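Local atomic coordinates of succinate dehydrogenase subunit A (Mycolicibacterium smegmatis, PDB entry 7D6V), a protein that probably oxidises succinate to fumarate as the FAD-bearing flavoprotein subunit of the respiratory succinate dehydrogenase Sdh1. Residues A233-S238 with M540-L545. Numbering follows the deposited sequence.
Sequences ALRAGS and MRNMLL
R235 and L234 make a buried helix-to-helix contact, part polar and part apolar, with R541, N542 and L545, joining the last turn of the short helix 230-236, in the FAD-binding region, to the middle of helix 532-556, in the C-terminal flavoprotein region. Two hydrogen bonds define the end of R235: NH1 and NH2 both donate to OD1 of N542, at 2.8 Å and 2.9 Å. Both bonds are bent, with N-H...O angles near 145°. OD1 lies in the guanidinium plane, and the amide is nearly coplanar with it, so a single oxygen accepts an end-on, two-nitrogen grip that limits rotation of the arginine head. One guanidinium face is stacked on that of R541, with centres 3.7 Å apart and planes 18° from parallel. N542 OD1, the weak, long ion pair of R235 NE with E176 and the weak hydrogen bond of R541 NH2 to P590 O may ease the repulsion between the like charges. With CG between the backbone N and the carbonyl carbon (chi1 74°) and a bend at chi3, the R541 chain turns its end towards R235, laying NH2 alongside CD and NE. Nearer the backbone of helix 230-236, the contact turns apolar: L234 CD2 meets L545 CD2 at 3.7 Å, and L545 CD2 also approaches R235 CG at 4.0 Å. The side chain of N542 lies about 6 Å from the bound FAD, consistent with a second-shell position beside the cofactor pocket, at a junction between the FAD-binding and C-terminal regions of a succinate dehydrogenase/fumarate reductase flavoprotein.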
# COMPACT_ATOMS: atom_id res chain seq x y z
N ALA A 233 15.78 15.96 -19.83
CA ALA A 233 15.38 16.43 -21.15
C ALA A 233 15.91 17.83 -21.42
O ALA A 233 16.31 18.14 -22.55
CB ALA A 233 13.85 16.42 -21.26
N LEU A 234 15.95 18.67 -20.39
CA LEU A 234 16.40 20.04 -20.58
C LEU A 234 17.89 20.09 -20.93
O LEU A 234 18.31 20.89 -21.77
CB LEU A 234 16.08 20.84 -19.32
CG LEU A 234 16.21 22.35 -19.28
CD1 LEU A 234 15.26 22.97 -20.28
CD2 LEU A 234 15.89 22.82 -17.89
N ARG A 235 18.69 19.21 -20.32
CA ARG A 235 20.11 19.13 -20.65
C ARG A 235 20.36 18.35 -21.94
O ARG A 235 21.38 18.56 -22.59
CB ARG A 235 20.89 18.50 -19.50
CG ARG A 235 21.01 19.38 -18.27
CD ARG A 235 22.03 18.85 -17.28
NE ARG A 235 21.69 17.51 -16.79
CZ ARG A 235 21.10 17.27 -15.63
NH1 ARG A 235 20.83 16.02 -15.27
NH2 ARG A 235 20.77 18.27 -14.83
N ALA A 236 19.45 17.44 -22.31
CA ALA A 236 19.59 16.75 -23.58
C ALA A 236 19.26 17.66 -24.75
O ALA A 236 19.77 17.45 -25.86
CB ALA A 236 18.70 15.51 -23.62
N GLY A 237 18.42 18.66 -24.53
CA GLY A 237 18.19 19.66 -25.55
C GLY A 237 16.73 19.90 -25.87
O GLY A 237 16.40 20.61 -26.82
N SER A 238 15.84 19.31 -25.07
CA SER A 238 14.42 19.53 -25.24
C SER A 238 14.02 20.80 -24.49
O SER A 238 14.86 21.57 -24.02
CB SER A 238 13.63 18.31 -24.77
OG SER A 238 14.13 17.13 -25.37
N MET A 540 20.68 17.23 -6.40
CA MET A 540 20.61 18.66 -6.15
C MET A 540 20.80 19.48 -7.42
O MET A 540 20.24 20.58 -7.53
CB MET A 540 21.64 19.06 -5.10
CG MET A 540 21.09 19.16 -3.68
SD MET A 540 19.66 20.24 -3.55
CE MET A 540 20.45 21.84 -3.57
N ARG A 541 21.57 18.98 -8.39
CA ARG A 541 21.77 19.75 -9.62
C ARG A 541 20.49 19.82 -10.45
O ARG A 541 20.14 20.88 -10.97
CB ARG A 541 22.94 19.16 -10.42
CG ARG A 541 22.65 17.85 -11.14
CD ARG A 541 23.91 17.24 -11.73
NE ARG A 541 24.35 17.92 -12.95
CZ ARG A 541 24.44 17.33 -14.14
NH1 ARG A 541 24.12 16.05 -14.28
NH2 ARG A 541 24.85 18.02 -15.19
N ASN A 542 19.76 18.70 -10.54
CA ASN A 542 18.46 18.72 -11.20
C ASN A 542 17.49 19.63 -10.46
O ASN A 542 16.74 20.38 -11.09
CB ASN A 542 17.90 17.30 -11.29
CG ASN A 542 18.90 16.32 -11.84
OD1 ASN A 542 19.63 16.62 -12.78
ND2 ASN A 542 18.93 15.12 -11.27
N MET A 543 17.50 19.56 -9.13
CA MET A 543 16.60 20.41 -8.36
C MET A 543 16.90 21.89 -8.58
O MET A 543 15.99 22.70 -8.73
CB MET A 543 16.67 20.06 -6.88
CG MET A 543 15.69 18.97 -6.48
SD MET A 543 15.60 18.68 -4.70
CE MET A 543 16.97 17.56 -4.47
N LEU A 544 18.19 22.25 -8.63
CA LEU A 544 18.56 23.65 -8.86
C LEU A 544 18.14 24.12 -10.24
O LEU A 544 17.62 25.23 -10.40
CB LEU A 544 20.07 23.82 -8.67
CG LEU A 544 20.60 23.77 -7.23
CD1 LEU A 544 22.11 23.67 -7.23
CD2 LEU A 544 20.14 24.98 -6.44
N LEU A 545 18.35 23.28 -11.27
CA LEU A 545 17.95 23.66 -12.62
C LEU A 545 16.44 23.86 -12.71
O LEU A 545 15.96 24.86 -13.28
CB LEU A 545 18.42 22.59 -13.61
CG LEU A 545 18.35 22.93 -15.10
CD1 LEU A 545 19.19 24.14 -15.39
CD2 LEU A 545 18.80 21.75 -15.93